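PDB 4AJ9: catalase-3 from Neurospora crassa, which breaks down hydrogen peroxide to oxygen and water at a heme iron, probably protecting the cell from its toxic effects. Local coordinates for residues 20-31 and 44-53; 232-240 and 518-528. All coordinates share one frame; numbering follows the deposited sequence.

Contact 1 (20-31 and 44-53)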
loop_
_atom_site.group_PDB
_atom_site.type_symbol
_atom_site.label_atom_id
_atom_site.label_comp_id
_atom_site.label_asym_id
_atom_site.label_seq_id
_atom_site.Cartn_x
_atom_site.Cartn_y
_atom_site.Cartn_z
ATOM N N THR C 20 -8.302 -20.606 -11.883
ATOM C CA THR C 20 -8.235 -19.458 -10.980
ATOM C C THR C 20 -6.790 -19.285 -10.509
ATOM O O THR C 20 -5.921 -20.110 -10.814
ATOM C CB THR C 20 -9.063 -19.684 -9.709
ATOM O OG1 THR C 20 -8.387 -20.632 -8.870
ATOM C CG2 THR C 20 -10.475 -20.198 -10.039
ATOM N N ASP C 21 -6.538 -18.236 -9.729
ATOM C CA ASP C 21 -5.207 -18.039 -9.153
ATOM C C ASP C 21 -4.925 -18.984 -7.980
ATOM O O ASP C 21 -3.805 -19.026 -7.477
ATOM C CB ASP C 21 -4.984 -16.577 -8.747
ATOM C CG ASP C 21 -4.694 -15.683 -9.929
ATOM O OD1 ASP C 21 -4.256 -16.201 -10.977
ATOM O OD2 ASP C 21 -4.886 -14.456 -9.805
ATOM N N PHE C 22 -5.932 -19.744 -7.549
ATOM C CA PHE C 22 -5.713 -20.726 -6.488
ATOM C C PHE C 22 -5.904 -22.142 -7.006
ATOM O O PHE C 22 -5.999 -23.107 -6.235
ATOM C CB PHE C 22 -6.587 -20.452 -5.254
ATOM C CG PHE C 22 -8.060 -20.345 -5.556
ATOM C CD1 PHE C 22 -8.606 -19.146 -5.971
ATOM C CD2 PHE C 22 -8.895 -21.451 -5.425
ATOM C CE1 PHE C 22 -9.963 -19.039 -6.240
ATOM C CE2 PHE C 22 -10.246 -21.359 -5.696
ATOM C CZ PHE C 22 -10.782 -20.144 -6.105
ATOM N N GLY C 23 -5.924 -22.269 -8.326
ATOM C CA GLY C 23 -6.015 -23.572 -8.947
ATOM C C GLY C 23 -7.460 -23.971 -9.153
ATOM O O GLY C 23 -8.392 -23.348 -8.621
ATOM N N GLY C 24 -7.647 -25.025 -9.928
ATOM C CA GLY C 24 -8.976 -25.456 -10.282
ATOM C C GLY C 24 -9.306 -24.914 -11.653
ATOM O O GLY C 24 -9.279 -23.701 -11.882
ATOM N N ASN C 25 -9.584 -25.829 -12.575
ATOM C CA ASN C 25 -10.010 -25.460 -13.920
ATOM C C ASN C 25 -11.358 -24.767 -13.934
ATOM O O ASN C 25 -12.255 -25.120 -13.167
ATOM C CB ASN C 25 -10.039 -26.695 -14.818
ATOM C CG ASN C 25 -8.667 -27.295 -15.011
ATOM O OD1 ASN C 25 -7.654 -26.696 -14.640
ATOM N ND2 ASN C 25 -8.618 -28.476 -15.617
ATOM N N ILE C 26 -11.497 -23.772 -14.810
ATOM C CA ILE C 26 -12.705 -22.970 -14.867
ATOM C C ILE C 26 -13.017 -22.515 -16.286
ATOM O O ILE C 26 -12.252 -22.748 -17.216
ATOM C CB ILE C 26 -12.558 -21.695 -14.024
ATOM C CG1 ILE C 26 -11.436 -20.818 -14.589
ATOM C CG2 ILE C 26 -12.323 -22.042 -12.548
ATOM C CD1 ILE C 26 -11.260 -19.488 -13.882
ATOM N N GLU C 27 -14.155 -21.849 -16.429
ATOM C CA GLU C 27 -14.438 -21.060 -17.606
ATOM C C GLU C 27 -14.658 -19.651 -17.065
ATOM O O GLU C 27 -15.089 -19.493 -15.932
ATOM C CB GLU C 27 -15.676 -21.580 -18.341
ATOM C CG GLU C 27 -16.960 -21.593 -17.500
ATOM C CD GLU C 27 -18.194 -21.936 -18.320
ATOM O OE1 GLU C 27 -18.402 -21.313 -19.385
ATOM O OE2 GLU C 27 -18.962 -22.831 -17.900
ATOM N N GLU C 28 -14.344 -18.629 -17.845
ATOM C CA GLU C 28 -14.480 -17.264 -17.332
ATOM C C GLU C 28 -14.854 -16.279 -18.432
ATOM O O GLU C 28 -14.350 -15.156 -18.473
ATOM C CB GLU C 28 -13.214 -16.825 -16.592
ATOM C CG GLU C 28 -11.922 -17.332 -17.217
ATOM C CD GLU C 28 -11.588 -16.630 -18.526
ATOM O OE1 GLU C 28 -12.058 -17.097 -19.588
ATOM O OE2 GLU C 28 -10.831 -15.630 -18.499
ATOM N N GLN C 29 -15.762 -16.708 -19.307
ATOM C CA GLN C 29 -16.306 -15.852 -20.358
ATOM C C GLN C 29 -17.763 -15.448 -20.088
ATOM O O GLN C 29 -18.321 -14.631 -20.824
ATOM C CB GLN C 29 -16.198 -16.547 -21.722
ATOM C CG GLN C 29 -14.755 -16.653 -22.199
ATOM C CD GLN C 29 -14.117 -15.287 -22.344
ATOM O OE1 GLN C 29 -14.658 -14.403 -23.020
ATOM N NE2 GLN C 29 -12.978 -15.095 -21.694
ATOM N N PHE C 30 -18.365 -16.009 -19.040
ATOM C CA PHE C 30 -19.743 -15.671 -18.668
ATOM C C PHE C 30 -19.886 -15.441 -17.171
ATOM O O PHE C 30 -19.480 -16.281 -16.376
ATOM C CB PHE C 30 -20.716 -16.785 -19.071
ATOM C CG PHE C 30 -20.765 -17.049 -20.550
ATOM C CD1 PHE C 30 -19.905 -17.965 -21.128
ATOM C CD2 PHE C 30 -21.670 -16.383 -21.352
ATOM C CE1 PHE C 30 -19.949 -18.208 -22.497
ATOM C CE2 PHE C 30 -21.723 -16.620 -22.717
ATOM C CZ PHE C 30 -20.861 -17.531 -23.287
ATOM N N SER C 31 -20.475 -14.310 -16.796
ATOM C CA SER C 31 -20.814 -14.066 -15.401
ATOM C C SER C 31 -21.961 -14.974 -14.984
ATOM O O SER C 31 -22.868 -15.229 -15.778
ATOM C CB SER C 31 -21.238 -12.614 -15.191
ATOM O OG SER C 31 -20.149 -11.728 -15.378
ATOM N N ASP C 44 -20.300 -15.463 -7.598
ATOM C CA ASP C 44 -19.436 -15.737 -8.728
ATOM C C ASP C 44 -17.981 -15.430 -8.345
ATOM O O ASP C 44 -17.462 -14.340 -8.623
ATOM C CB ASP C 44 -19.854 -14.943 -9.965
ATOM C CG ASP C 44 -19.132 -15.411 -11.201
ATOM O OD1 ASP C 44 -18.195 -16.226 -11.049
ATOM O OD2 ASP C 44 -19.485 -14.971 -12.310
ATOM N N PHE C 45 -17.337 -16.403 -7.709
ATOM C CA PHE C 45 -15.955 -16.253 -7.264
ATOM C C PHE C 45 -15.007 -16.124 -8.459
ATOM O O PHE C 45 -13.990 -15.430 -8.383
ATOM C CB PHE C 45 -15.555 -17.444 -6.389
ATOM C CG PHE C 45 -15.428 -18.746 -7.139
ATOM C CD1 PHE C 45 -16.556 -19.506 -7.439
ATOM C CD2 PHE C 45 -14.175 -19.232 -7.510
ATOM C CE1 PHE C 45 -16.434 -20.714 -8.111
ATOM C CE2 PHE C 45 -14.046 -20.439 -8.185
ATOM C CZ PHE C 45 -15.174 -21.180 -8.486
ATOM N N ILE C 46 -15.361 -16.786 -9.561
ATOM C CA ILE C 46 -14.583 -16.748 -10.808
ATOM C C ILE C 46 -14.516 -15.331 -11.372
ATOM O O ILE C 46 -13.440 -14.823 -11.657
ATOM C CB ILE C 46 -15.186 -17.702 -11.867
ATOM C CG1 ILE C 46 -15.006 -19.164 -11.438
ATOM C CG2 ILE C 46 -14.579 -17.464 -13.265
ATOM C CD1 ILE C 46 -15.733 -20.136 -12.351
ATOM N N PHE C 47 -15.672 -14.695 -11.544
ATOM C CA PHE C 47 -15.686 -13.297 -11.955
ATOM C C PHE C 47 -14.813 -12.393 -11.057
ATOM O O PHE C 47 -13.960 -11.646 -11.541
ATOM C CB PHE C 47 -17.110 -12.741 -11.963
ATOM C CG PHE C 47 -17.154 -11.255 -12.142
ATOM C CD1 PHE C 47 -16.993 -10.696 -13.400
ATOM C CD2 PHE C 47 -17.328 -10.421 -11.054
ATOM C CE1 PHE C 47 -16.995 -9.325 -13.566
ATOM C CE2 PHE C 47 -17.348 -9.060 -11.216
ATOM C CZ PHE C 47 -17.180 -8.511 -12.474
ATOM N N ARG C 48 -15.053 -12.432 -9.754
ATOM C CA ARG C 48 -14.369 -11.496 -8.863
ATOM C C ARG C 48 -12.863 -11.706 -8.810
ATOM O O ARG C 48 -12.122 -10.738 -8.830
ATOM C CB ARG C 48 -14.993 -11.453 -7.458
ATOM C CG ARG C 48 -16.249 -10.572 -7.387
ATOM C CD ARG C 48 -16.869 -10.519 -5.983
ATOM N NE ARG C 48 -17.356 -11.828 -5.569
ATOM C CZ ARG C 48 -16.650 -12.703 -4.862
ATOM N NH1 ARG C 48 -15.423 -12.402 -4.456
ATOM N NH2 ARG C 48 -17.172 -13.880 -4.568
ATOM N N GLN C 49 -12.401 -12.957 -8.772
ATOM C CA GLN C 49 -10.946 -13.187 -8.754
ATOM C C GLN C 49 -10.263 -12.720 -10.055
ATOM O O GLN C 49 -9.134 -12.217 -10.037
ATOM C CB GLN C 49 -10.588 -14.650 -8.413
ATOM C CG GLN C 49 -11.113 -15.716 -9.387
ATOM C CD GLN C 49 -10.167 -16.029 -10.549
ATOM O OE1 GLN C 49 -8.968 -16.198 -10.361
ATOM N NE2 GLN C 49 -10.722 -16.109 -11.765
ATOM N N LYS C 50 -10.954 -12.867 -11.179
ATOM C CA LYS C 50 -10.428 -12.379 -12.453
ATOM C C LYS C 50 -10.395 -10.840 -12.498
ATOM O O LYS C 50 -9.364 -10.233 -12.827
ATOM C CB LYS C 50 -11.243 -12.945 -13.629
ATOM C CG LYS C 50 -10.710 -12.558 -15.032
ATOM C CD LYS C 50 -11.585 -13.165 -16.159
ATOM C CE LYS C 50 -11.190 -12.630 -17.550
ATOM N NZ LYS C 50 -11.969 -13.253 -18.667
ATOM N N LEU C 51 -11.521 -10.204 -12.187
ATOM C CA LEU C 51 -11.582 -8.741 -12.234
ATOM C C LEU C 51 -10.766 -8.065 -11.127
ATOM O O LEU C 51 -10.241 -6.963 -11.334
ATOM C CB LEU C 51 -13.029 -8.225 -12.226
ATOM C CG LEU C 51 -13.677 -8.041 -13.603
ATOM C CD1 LEU C 51 -13.042 -6.862 -14.356
ATOM C CD2 LEU C 51 -13.561 -9.322 -14.419
ATOM N N GLN C 52 -10.681 -8.689 -9.951
ATOM C CA GLN C 52 -9.824 -8.134 -8.906
ATOM C C GLN C 52 -8.400 -8.064 -9.429
ATOM O O GLN C 52 -7.720 -7.042 -9.264
ATOM C CB GLN C 52 -9.863 -8.930 -7.592
ATOM C CG GLN C 52 -9.006 -8.270 -6.508
ATOM C CD GLN C 52 -9.045 -9.007 -5.187
ATOM O OE1 GLN C 52 -9.968 -8.836 -4.404
ATOM N NE2 GLN C 52 -8.036 -9.822 -4.931
ATOM N N HIS C 53 -7.934 -9.131 -10.074
ATOM C CA HIS C 53 -6.572 -9.068 -10.577
ATOM C C HIS C 53 -6.415 -7.965 -11.612
ATOM O O HIS C 53 -5.482 -7.183 -11.542
ATOM C CB HIS C 53 -6.050 -10.400 -11.109
ATOM C CG HIS C 53 -4.561 -10.509 -10.997
ATOM N ND1 HIS C 53 -3.701 -9.946 -11.919
ATOM C CD2 HIS C 53 -3.777 -11.058 -10.039
ATOM C CE1 HIS C 53 -2.452 -10.162 -11.544
ATOM N NE2 HIS C 53 -2.469 -10.835 -10.407
HETATM O O HOH W 1 -6.872 -12.985 -8.701
HETATM O O HOH W 2 -18.068 -16.773 -14.132
#

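Contact 2 (232-240 and 518-528)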
loop_
_atom_site.group_PDB
_atom_site.type_symbol
_atom_site.label_atom_id
_atom_site.label_comp_id
_atom_site.label_asym_id
_atom_site.label_seq_id
_atom_site.Cartn_x
_atom_site.Cartn_y
_atom_site.Cartn_z
ATOM N N THR C 232 29.345 3.963 -27.240
ATOM C CA THR C 232 28.534 3.146 -28.135
ATOM C C THR C 232 29.365 2.617 -29.307
ATOM O O THR C 232 30.074 3.376 -29.976
ATOM C CB THR C 232 27.293 3.901 -28.651
ATOM O OG1 THR C 232 26.673 3.131 -29.683
ATOM C CG2 THR C 232 27.679 5.265 -29.202
ATOM N N LYS C 233 29.291 1.313 -29.545
ATOM C CA LYS C 233 29.981 0.733 -30.699
ATOM C C LYS C 233 29.181 0.956 -31.978
ATOM O O LYS C 233 29.654 0.662 -33.082
ATOM C CB LYS C 233 30.264 -0.761 -30.492
ATOM C CG LYS C 233 31.097 -1.075 -29.240
ATOM C CD LYS C 233 32.364 -0.237 -29.199
ATOM C CE LYS C 233 33.269 -0.549 -30.387
ATOM N NZ LYS C 233 34.397 0.424 -30.507
ATOM N N GLN C 234 27.967 1.475 -31.827
ATOM C CA GLN C 234 27.121 1.791 -32.976
ATOM C C GLN C 234 27.359 3.233 -33.467
ATOM O O GLN C 234 26.940 3.591 -34.558
ATOM C CB GLN C 234 25.632 1.550 -32.654
ATOM C CG GLN C 234 25.250 0.075 -32.441
ATOM C CD GLN C 234 25.846 -0.532 -31.177
ATOM O OE1 GLN C 234 26.480 -1.587 -31.220
ATOM N NE2 GLN C 234 25.634 0.128 -30.042
ATOM N N GLY C 235 28.051 4.042 -32.664
ATOM C CA GLY C 235 28.269 5.448 -32.973
ATOM C C GLY C 235 27.134 6.343 -32.487
ATOM O O GLY C 235 25.977 5.927 -32.449
ATOM N N LYS C 236 27.455 7.572 -32.093
ATOM C CA LYS C 236 26.409 8.515 -31.695
ATOM C C LYS C 236 25.668 9.083 -32.913
ATOM O O LYS C 236 26.285 9.398 -33.928
ATOM C CB LYS C 236 26.993 9.644 -30.845
ATOM C CG LYS C 236 27.377 9.209 -29.427
ATOM C CD LYS C 236 27.907 10.364 -28.599
ATOM C CE LYS C 236 29.265 10.843 -29.120
ATOM N NZ LYS C 236 29.743 12.041 -28.380
ATOM N N ALA C 237 24.345 9.195 -32.816
ATOM C CA ALA C 237 23.545 9.742 -33.908
ATOM C C ALA C 237 22.324 10.434 -33.334
ATOM O O ALA C 237 21.797 10.009 -32.309
ATOM C CB ALA C 237 23.117 8.630 -34.870
ATOM N N ALA C 238 21.876 11.506 -33.982
ATOM C CA ALA C 238 20.714 12.248 -33.495
ATOM C C ALA C 238 19.784 12.678 -34.620
ATOM O O ALA C 238 20.174 12.757 -35.784
ATOM C CB ALA C 238 21.156 13.452 -32.690
ATOM N N LEU C 239 18.541 12.949 -34.249
ATOM C CA LEU C 239 17.532 13.417 -35.173
ATOM C C LEU C 239 17.635 14.938 -35.267
ATOM O O LEU C 239 18.507 15.533 -34.636
ATOM C CB LEU C 239 16.161 13.021 -34.626
ATOM C CG LEU C 239 16.013 11.537 -34.267
ATOM C CD1 LEU C 239 14.655 11.252 -33.605
ATOM C CD2 LEU C 239 16.210 10.657 -35.500
ATOM N N VAL C 240 16.757 15.568 -36.050
ATOM C CA VAL C 240 16.560 17.014 -35.954
ATOM C C VAL C 240 15.208 17.271 -35.281
ATOM O O VAL C 240 14.343 16.397 -35.290
ATOM C CB VAL C 240 16.671 17.722 -37.337
ATOM C CG1 VAL C 240 18.074 17.516 -37.909
ATOM C CG2 VAL C 240 15.617 17.207 -38.311
ATOM N N GLY C 518 35.237 14.592 -28.121
ATOM C CA GLY C 518 34.353 13.568 -27.601
ATOM C C GLY C 518 32.962 14.021 -27.198
ATOM O O GLY C 518 32.219 13.235 -26.609
ATOM N N VAL C 519 32.589 15.264 -27.503
ATOM C CA VAL C 519 31.257 15.727 -27.114
ATOM C C VAL C 519 30.342 15.979 -28.311
ATOM O O VAL C 519 29.118 16.120 -28.159
ATOM C CB VAL C 519 31.317 16.964 -26.169
ATOM C CG1 VAL C 519 32.096 16.623 -24.891
ATOM C CG2 VAL C 519 31.944 18.135 -26.868
ATOM N N SER C 520 30.932 16.025 -29.502
ATOM C CA SER C 520 30.167 16.226 -30.734
ATOM C C SER C 520 29.529 14.928 -31.249
ATOM O O SER C 520 30.083 13.842 -31.089
ATOM C CB SER C 520 31.056 16.842 -31.823
ATOM O OG SER C 520 30.436 16.781 -33.102
ATOM N N ILE C 521 28.356 15.047 -31.864
ATOM C CA ILE C 521 27.719 13.899 -32.501
ATOM C C ILE C 521 27.977 13.947 -34.004
ATOM O O ILE C 521 28.365 12.953 -34.622
ATOM C CB ILE C 521 26.198 13.887 -32.240
ATOM C CG1 ILE C 521 25.909 13.611 -30.756
ATOM C CG2 ILE C 521 25.512 12.846 -33.121
ATOM C CD1 ILE C 521 24.483 13.935 -30.353
ATOM N N PHE C 522 27.784 15.130 -34.575
ATOM C CA PHE C 522 27.780 15.304 -36.024
ATOM C C PHE C 522 29.166 15.462 -36.665
ATOM O O PHE C 522 29.287 15.470 -37.890
ATOM C CB PHE C 522 26.874 16.480 -36.396
ATOM C CG PHE C 522 25.434 16.242 -36.074
ATOM C CD1 PHE C 522 24.651 15.474 -36.905
ATOM C CD2 PHE C 522 24.874 16.764 -34.923
ATOM C CE1 PHE C 522 23.325 15.241 -36.610
ATOM C CE2 PHE C 522 23.547 16.536 -34.623
ATOM C CZ PHE C 522 22.773 15.771 -35.471
ATOM N N ASN C 523 30.213 15.569 -35.856
ATOM C CA ASN C 523 31.553 15.701 -36.431
ATOM C C ASN C 523 32.192 14.347 -36.758
ATOM O O ASN C 523 33.400 14.253 -36.956
ATOM C CB ASN C 523 32.467 16.534 -35.522
ATOM C CG ASN C 523 33.034 15.732 -34.370
ATOM O OD1 ASN C 523 32.490 14.697 -33.995
ATOM N ND2 ASN C 523 34.138 16.209 -33.801
ATOM N N GLU C 524 31.381 13.300 -36.823
ATOM C CA GLU C 524 31.918 11.969 -37.069
ATOM C C GLU C 524 30.871 11.040 -37.682
ATOM O O GLU C 524 29.712 11.051 -37.285
ATOM C CB GLU C 524 32.461 11.381 -35.767
ATOM C CG GLU C 524 33.135 10.039 -35.944
ATOM C CD GLU C 524 33.989 9.650 -34.751
ATOM O OE1 GLU C 524 33.631 10.020 -33.609
ATOM O OE2 GLU C 524 35.022 8.977 -34.960
ATOM N N SER C 525 31.293 10.232 -38.647
ATOM C CA SER C 525 30.382 9.358 -39.365
ATOM C C SER C 525 30.224 8.033 -38.623
ATOM O O SER C 525 31.085 7.657 -37.824
ATOM C CB SER C 525 30.889 9.135 -40.794
ATOM O OG SER C 525 32.137 8.465 -40.778
ATOM N N LEU C 526 29.126 7.324 -38.873
ATOM C CA LEU C 526 28.863 6.078 -38.147
ATOM C C LEU C 526 29.830 4.958 -38.515
ATOM O O LEU C 526 30.236 4.831 -39.675
ATOM C CB LEU C 526 27.420 5.615 -38.373
ATOM C CG LEU C 526 26.346 6.612 -37.956
ATOM C CD1 LEU C 526 24.961 6.090 -38.336
ATOM C CD2 LEU C 526 26.444 6.884 -36.463
ATOM N N PRO C 527 30.190 4.126 -37.522
ATOM C CA PRO C 527 31.127 3.015 -37.720
ATOM C C PRO C 527 30.472 1.858 -38.450
ATOM O O PRO C 527 31.149 1.072 -39.121
ATOM C CB PRO C 527 31.501 2.610 -36.285
ATOM C CG PRO C 527 30.304 2.988 -35.467
ATOM C CD PRO C 527 29.739 4.234 -36.121
ATOM N N THR C 528 29.154 1.757 -38.325
ATOM C CA THR C 528 28.411 0.724 -39.025
ATOM C C THR C 528 27.027 1.231 -39.419
ATOM O O THR C 528 26.466 2.114 -38.762
ATOM C CB THR C 528 28.273 -0.553 -38.170
ATOM O OG1 THR C 528 27.548 -1.542 -38.908
ATOM C CG2 THR C 528 27.541 -0.263 -36.862
HETATM O O HOH W 3 25.065 2.431 -36.379
HETATM O O HOH W 4 27.385 13.990 -27.738
HETATM O O HOH W 5 28.607 9.893 -34.312
HETATM O O HOH W 6 30.130 11.445 -25.665
#

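Contact 1 (20-31 and 44-53)
The irregular loop 20-31 arches over one flank of the helix that starts at Phe-45, with Glu-28 CA 6.5 Å from Ile-46 CA and Ser-31 CA near Phe-47 CA. This is the N-terminal arm of the catalase fold, held on the first helix of the chain and gripped by other subunits of the tetramer. Ile-46 lies under the middle of the arch. Its CD1 meets Ile-26 CG2 at 3.9 Å, and its CG2 packs on Glu-28 CB. The two isoleucine chains lie alongside each other, pointing opposite ways. Gln-49 ties down the start of the loop. Its CG sits between the backbone N and the carbonyl carbon (chi1 61°), and a second bend at chi2 folds the amide back over the helix. NE2 can then donate to Ile-46 O, which fixes the amide, while OE1 accepts from Asp-21 N at 3.2 Å. Water 1 bridges Asp-21 OD2 and Gln-49 O. Asp-21 OD2 also binds His-381 of a second subunit. Asp-44 is the N-cap: its OD1 accepts from Phe-47 N at 3.0 Å. Its OD2 accepts from Leu-32 N, and water 2 lies between OD2 and Phe-30 O. Phe-45 CD2 lies at the edge of the Phe-22 ring, near CZ. Thr-20 OG1 accepts from Phe-22 N in an ST turn and lies 3.2 Å above the plane of that ring, over its centre. Lys-50 runs out fully extended and also pairs with Asp-153 of a third subunit. Its NZ donates to Glu-28 O at 3.1 Å and forms a salt bridge with Glu-28 OE2 at 2.6 Å, reached from above the carboxylate plane.

Contact 2 (232-240 and 518-528)
Two irregular segments run past each other, with Gly-235 CA 5.2 Å from Leu-526 CA and Lys-236 CA 5.6 Å from Ile-521 CA. No direct backbone-to-backbone hydrogen bond joins them. Lys-236 carries the polar side of the contact. Its chain turns at chi3 (-68°), which brings NZ over the 518-520 backbone. There NZ makes two weak hydrogen bonds, to Gly-518 O and to Ser-520 O, each 3.3 Å long. Waters 4 and 6 also accept from NZ and can donate to Val-519 O and Gly-518 O respectively, so they supplement the two weak carbonyl bonds. An acetate ion, probably from the crystallisation liquor, also lies close to the side chain. The apolar side is made by Ile-521, Phe-522 and Leu-526. Ile-521 lays CG2 against Ala-237 CA at 3.8 Å and points CD1 at Ala-238 CB. The same methyl of Ala-238 meets Phe-522 CZ at 4.0 Å. Leu-526 reaches in with CD2, which touches Lys-236 O at 3.6 Å and Ala-237 CB. Pro-527 packs its ring on the turn at 233-235, where CD lies 3.3 Å from Gln-234 O and also touches Gly-235 CA. Water 3 links Gln-234 O to Thr-528 O. Glu-456, from helix 454-468, receives Ser-520 OG and the backbone N of Ile-521 and Phe-522, which fixes that bend. The contact joins the loop between strand 223-232 and helix 241-250 to the linker that leads into strand 533-537, consistent with a seam between the catalase barrel domain and the C-terminal domain of long catalases, whose family belongs to the glutaminase I clan.

The two contacts lie on opposite sides of the chain's centre, with their own centres about 53 Å apart, and they share no helix or strand. Contact 1 is peripheral within its chain, yet buried once the tetramer is formed, because neighbouring subunits pack over it. Contact 2 is nearer the middle of the chain but only partly buried, and no other subunit touches it. Their spans differ as well: 20-31 and 44-53 are close in sequence, whereas 232-240 and 518-528 come from distant parts of the chain. Contact 1 sets a loop on a helix with a short salt bridge, a glutamine amide and paired isoleucines. Contact 2 joins two loops through weak lysine bonds, waters and apolar packing.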